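Local coordinates for protein putative branched-chain amino acid ABC transporter (Chromobacterium violaceum, PDB 4PYR) that is of uncertain function but belongs to the LppC lipoprotein family, binds glutathione in a pocket, and may act as an enzyme regulator, at residues 5-10 with 50-55; 42-47 with 66-71. All coordinates share one frame; numbering follows the deposited sequence.

Contact 1: 5-10 with 50-55; sequences GVILPA and ERYRAA
I7 on strand 2-8 reaches Y52 and A55 on helix 48-57 in a beta-alpha-beta crossover, the recurring unit of the parallel sheet in this periplasmic-binding-protein-like fold. Helix 48-57 links strands 36-42 and 62-64, and on its way spans strand 2-8, which lies between them. The two short segments run almost exactly antiparallel, at 171°, with their axes 9.5 Å apart at closest approach. The contact is carried largely by one isoleucine, I7, whose course is clearest from CB outward. CB points toward the helix and divides there. The CG2 branch turns to the loop after strand 36-42, where it lies 3.7 Å from A43 CB. The CG1 branch sits opposite the carbonyl carbon (chi1 -57°), and a fully extended second torsion (chi2 -177°) then carries CD1 straight out to the helix. That methyl settles on the helix backbone itself, 3.7 Å from Y52 CA. It also meets A55 CB at 4.0 Å, one helical turn on from R51, and, obliquely to the ring, Y52 CD2 at 4.1 Å. V41 and V63, on the strands flanking strand 2-8, also touch the I7 side chain. The phenol is carried off past V63 and V79, and its OH is hydrogen-bonded to T83 OG1 and T80 N. No hydrogen bond joins the two segments; the nearest polar approach is I7 CD1 to R51 O, 4.3 Å, and that carbonyl is already taken by A55 N.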
loop_
_atom_site.group_PDB
_atom_site.type_symbol
_atom_site.label_atom_id
_atom_site.label_comp_id
_atom_site.label_asym_id
_atom_site.label_seq_id
_atom_site.Cartn_x
_atom_site.Cartn_y
_atom_site.Cartn_z
ATOM N N GLY A 5 8.300 0.045 -20.251
ATOM C CA GLY A 5 8.580 -1.376 -20.191
ATOM C C GLY A 5 7.944 -1.883 -18.936
ATOM O O GLY A 5 8.159 -1.336 -17.869
ATOM N N VAL A 6 7.086 -2.894 -19.082
ATOM C CA VAL A 6 6.363 -3.487 -17.945
ATOM C C VAL A 6 7.021 -4.844 -17.690
ATOM O O VAL A 6 6.805 -5.778 -18.433
ATOM C CB VAL A 6 4.874 -3.625 -18.247
ATOM C CG1 VAL A 6 4.168 -4.086 -16.961
ATOM C CG2 VAL A 6 4.274 -2.324 -18.743
ATOM N N ILE A 7 7.894 -4.895 -16.688
ATOM C CA ILE A 7 8.792 -6.009 -16.457
ATOM C C ILE A 7 8.427 -6.632 -15.120
ATOM O O ILE A 7 8.833 -6.181 -14.048
ATOM C CB ILE A 7 10.261 -5.488 -16.442
ATOM C CG1 ILE A 7 10.502 -4.781 -17.773
ATOM C CG2 ILE A 7 11.207 -6.644 -16.292
ATOM C CD1 ILE A 7 11.891 -4.251 -18.001
ATOM N N LEU A 8 7.637 -7.703 -15.210
ATOM C CA LEU A 8 7.042 -8.345 -14.040
ATOM C C LEU A 8 7.202 -9.852 -14.179
ATOM O O LEU A 8 7.428 -10.362 -15.257
ATOM C CB LEU A 8 5.589 -7.966 -13.903
ATOM C CG LEU A 8 5.316 -6.475 -13.671
ATOM C CD1 LEU A 8 3.833 -6.139 -13.725
ATOM C CD2 LEU A 8 5.926 -5.976 -12.360
ATOM N N PRO A 9 7.113 -10.580 -13.048
ATOM C CA PRO A 9 7.243 -12.039 -13.082
ATOM C C PRO A 9 6.210 -12.736 -13.961
ATOM O O PRO A 9 5.084 -12.249 -14.054
ATOM C CB PRO A 9 7.062 -12.439 -11.606
ATOM C CG PRO A 9 7.408 -11.221 -10.822
ATOM C CD PRO A 9 6.996 -10.066 -11.670
ATOM N N ALA A 10 6.623 -13.836 -14.593
ATOM C CA ALA A 10 5.723 -14.695 -15.348
ATOM C C ALA A 10 4.696 -15.392 -14.441
ATOM O O ALA A 10 4.847 -15.496 -13.231
ATOM C CB ALA A 10 6.519 -15.742 -16.110
ATOM N N GLU A 50 19.065 -8.773 -17.768
ATOM C CA GLU A 50 19.120 -8.971 -19.222
ATOM C C GLU A 50 17.862 -8.480 -19.968
ATOM O O GLU A 50 17.952 -7.893 -21.044
ATOM C CB GLU A 50 19.332 -10.456 -19.508
ATOM C CG GLU A 50 19.734 -10.780 -20.927
ATOM C CD GLU A 50 20.162 -12.225 -21.047
ATOM O OE1 GLU A 50 19.917 -12.987 -20.069
ATOM O OE2 GLU A 50 20.750 -12.608 -22.093
ATOM N N ARG A 51 16.692 -8.732 -19.398
ATOM C CA ARG A 51 15.461 -8.351 -20.074
ATOM C C ARG A 51 15.161 -6.867 -19.890
ATOM O O ARG A 51 14.571 -6.250 -20.766
ATOM C CB ARG A 51 14.315 -9.250 -19.627
ATOM C CG ARG A 51 14.598 -10.652 -20.118
ATOM C CD ARG A 51 13.425 -11.569 -20.024
ATOM N NE ARG A 51 13.787 -12.861 -20.574
ATOM C CZ ARG A 51 12.983 -13.906 -20.614
ATOM N NH1 ARG A 51 11.759 -13.808 -20.107
ATOM N NH2 ARG A 51 13.407 -15.044 -21.144
ATOM N N TYR A 52 15.554 -6.318 -18.744
ATOM C CA TYR A 52 15.526 -4.868 -18.537
ATOM C C TYR A 52 16.411 -4.236 -19.591
ATOM O O TYR A 52 15.996 -3.328 -20.313
ATOM C CB TYR A 52 16.023 -4.514 -17.129
ATOM C CG TYR A 52 16.067 -3.053 -16.806
ATOM C CD1 TYR A 52 17.195 -2.287 -17.117
ATOM C CD2 TYR A 52 15.026 -2.439 -16.160
ATOM C CE1 TYR A 52 17.246 -0.924 -16.781
ATOM C CE2 TYR A 52 15.036 -1.092 -15.833
ATOM C CZ TYR A 52 16.172 -0.331 -16.133
ATOM O OH TYR A 52 16.204 1.021 -15.826
ATOM N N ARG A 53 17.638 -4.721 -19.687
ATOM C CA ARG A 53 18.573 -4.211 -20.683
ATOM C C ARG A 53 17.992 -4.256 -22.082
ATOM O O ARG A 53 18.119 -3.305 -22.828
ATOM C CB ARG A 53 19.897 -4.967 -20.654
ATOM C CG ARG A 53 20.794 -4.555 -19.479
ATOM C CD ARG A 53 22.111 -5.277 -19.420
ATOM N NE ARG A 53 23.031 -4.759 -20.429
ATOM C CZ ARG A 53 23.714 -3.628 -20.304
ATOM N NH1 ARG A 53 23.611 -2.904 -19.199
ATOM N NH2 ARG A 53 24.514 -3.227 -21.276
ATOM N N ALA A 54 17.315 -5.348 -22.438
ATOM C CA ALA A 54 16.781 -5.445 -23.797
ATOM C C ALA A 54 15.568 -4.504 -24.041
ATOM O O ALA A 54 15.335 -4.053 -25.176
ATOM C CB ALA A 54 16.433 -6.895 -24.134
ATOM N N ALA A 55 14.790 -4.234 -22.991
ATOM C CA ALA A 55 13.658 -3.316 -23.081
ATOM C C ALA A 55 14.220 -1.905 -23.361
ATOM O O ALA A 55 13.772 -1.224 -24.267
ATOM C CB ALA A 55 12.825 -3.364 -21.807
#

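Contact 2: 42-47 with 66-71; sequences DATGDN and PLSRDS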
loop_
_atom_site.group_PDB
_atom_site.type_symbol
_atom_site.label_atom_id
_atom_site.label_comp_id
_atom_site.label_asym_id
_atom_site.label_seq_id
_atom_site.Cartn_x
_atom_site.Cartn_y
_atom_site.Cartn_z
ATOM N N ASP A 42 8.082 -10.671 -19.523
ATOM C CA ASP A 42 8.244 -11.383 -18.255
ATOM C C ASP A 42 9.702 -11.449 -17.846
ATOM O O ASP A 42 10.516 -11.823 -18.654
ATOM C CB ASP A 42 7.756 -12.817 -18.375
ATOM C CG ASP A 42 6.260 -12.910 -18.508
ATOM O OD1 ASP A 42 5.576 -11.908 -18.259
ATOM O OD2 ASP A 42 5.780 -14.007 -18.827
ATOM N N ALA A 43 10.010 -11.108 -16.595
ATOM C CA ALA A 43 11.343 -11.284 -16.064
ATOM C C ALA A 43 11.273 -11.236 -14.550
ATOM O O ALA A 43 10.464 -10.479 -13.950
ATOM C CB ALA A 43 12.254 -10.147 -16.551
ATOM N N THR A 44 12.169 -11.982 -13.930
ATOM C CA THR A 44 12.402 -11.875 -12.504
ATOM C C THR A 44 13.762 -12.516 -12.238
ATOM O O THR A 44 14.236 -13.322 -13.032
ATOM C CB THR A 44 11.294 -12.580 -11.685
ATOM O OG1 THR A 44 11.440 -12.279 -10.294
ATOM C CG2 THR A 44 11.364 -14.029 -11.856
ATOM N N GLY A 45 14.378 -12.105 -11.132
ATOM C CA GLY A 45 15.639 -12.622 -10.640
ATOM C C GLY A 45 16.744 -12.764 -11.674
ATOM O O GLY A 45 17.231 -11.784 -12.225
ATOM N N ASP A 46 17.074 -14.014 -11.964
ATOM C CA ASP A 46 18.207 -14.395 -12.799
ATOM C C ASP A 46 18.259 -13.776 -14.209
ATOM O O ASP A 46 19.339 -13.747 -14.811
ATOM C CB ASP A 46 18.207 -15.940 -12.938
ATOM C CG ASP A 46 19.557 -16.580 -12.710
ATOM O OD1 ASP A 46 20.528 -15.927 -12.249
ATOM O OD2 ASP A 46 19.622 -17.790 -12.967
ATOM N N ASN A 47 17.115 -13.368 -14.766
ATOM C CA ASN A 47 17.094 -12.729 -16.096
ATOM C C ASN A 47 16.628 -11.273 -16.122
ATOM O O ASN A 47 16.503 -10.692 -17.200
ATOM C CB ASN A 47 16.247 -13.543 -17.090
ATOM C CG ASN A 47 14.769 -13.530 -16.769
ATOM O OD1 ASN A 47 14.254 -12.749 -15.949
ATOM N ND2 ASN A 47 14.066 -14.394 -17.449
ATOM N N PRO A 66 10.890 -4.060 -11.111
ATOM C CA PRO A 66 10.394 -5.405 -10.832
ATOM C C PRO A 66 9.532 -5.506 -9.576
ATOM O O PRO A 66 9.242 -4.522 -8.898
ATOM C CB PRO A 66 11.678 -6.229 -10.584
ATOM C CG PRO A 66 12.813 -5.294 -10.634
ATOM C CD PRO A 66 12.274 -3.901 -10.681
ATOM N N LEU A 67 9.105 -6.733 -9.318
ATOM C CA LEU A 67 8.192 -7.005 -8.215
ATOM C C LEU A 67 8.870 -7.652 -7.025
ATOM O O LEU A 67 8.547 -7.305 -5.889
ATOM C CB LEU A 67 7.015 -7.838 -8.706
ATOM C CG LEU A 67 5.858 -8.046 -7.731
ATOM C CD1 LEU A 67 5.291 -6.726 -7.212
ATOM C CD2 LEU A 67 4.754 -8.834 -8.418
ATOM N N SER A 68 9.767 -8.610 -7.261
ATOM C CA SER A 68 10.415 -9.293 -6.152
ATOM C C SER A 68 11.537 -8.483 -5.545
ATOM O O SER A 68 12.257 -7.762 -6.242
ATOM C CB SER A 68 10.962 -10.649 -6.572
ATOM O OG SER A 68 12.125 -10.557 -7.380
ATOM N N ARG A 69 11.686 -8.617 -4.244
ATOM C CA ARG A 69 12.799 -7.941 -3.541
ATOM C C ARG A 69 14.142 -8.275 -4.144
ATOM O O ARG A 69 14.944 -7.399 -4.398
ATOM C CB ARG A 69 12.813 -8.289 -2.053
ATOM C CG ARG A 69 11.866 -7.445 -1.218
ATOM C CD ARG A 69 12.363 -7.313 0.216
ATOM N N ASP A 70 14.387 -9.560 -4.380
ATOM C CA ASP A 70 15.678 -10.009 -4.880
ATOM C C ASP A 70 15.959 -9.493 -6.287
ATOM O O ASP A 70 17.073 -9.160 -6.599
ATOM C CB ASP A 70 15.774 -11.536 -4.845
ATOM C CG ASP A 70 17.189 -12.021 -4.802
ATOM O OD1 ASP A 70 17.919 -11.577 -3.902
ATOM O OD2 ASP A 70 17.549 -12.858 -5.654
ATOM N N SER A 71 14.943 -9.401 -7.154
ATOM C CA SER A 71 15.125 -8.784 -8.475
ATOM C C SER A 71 15.539 -7.315 -8.420
ATOM O O SER A 71 16.284 -6.841 -9.284
ATOM C CB SER A 71 13.802 -8.802 -9.257
ATOM O OG SER A 71 13.456 -10.113 -9.595
HETATM O O HOH W 1 10.172 -9.543 -10.003
#
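The peptide group joining T44 to G45 meets the N-cap of helix 69-75, its N-H pointing almost straight at S71: G45 N donates to S71 OG at 2.7 Å, with an angle of 170° at the hydrogen. A second flat group, the N47 carboxamide, holds the loop's own shape, its OD1 accepting from T44 N in the carbonyl plane. At the cap itself, S68 places OG between its backbone N and carbonyl carbon (chi1 73°), where it accepts from S71 N at 3.1 Å. S71 OG adds a second, short bond to the same atom, donating to S68 OG at 2.6 Å. S71 OG thus accepts from G45 N and donates to S68 OG, two bonds that would fix its rotation. T44 OG1 also comes close, 3.0 Å from S71 OG. The loop turns at G45, beside S71, with a positive phi that favours glycine. The cap lies near the ligand pocket, the S68 side chain about 9 Å from the bound glutathione. A water completes the bridge, accepting from S68 N and lying 3.0 Å from T44 OG1.

In the fold
Both contacts lie in the half of the fold built on the five-stranded parallel sheet, their centres about 9 Å apart, and segments 42-47 and 50-55 follow each other into and along one helix. Contact 1 is core: buried, apolar, joining strand 2-8 to the helix that crosses it, away from the annotated sites. Contact 2 lies beyond the strand ends, where the partly exposed loop before helix 48-57 meets the first turn of helix 69-75 at the buried S71; polar hydroxyls and a water replace methyl packing, closer to the glutathione. They meet directly: R51 NH1 of contact 1 is hydrogen-bonded to D42 O of contact 2, and L8 O accepts from A43 N, just past the end of strand 36-42.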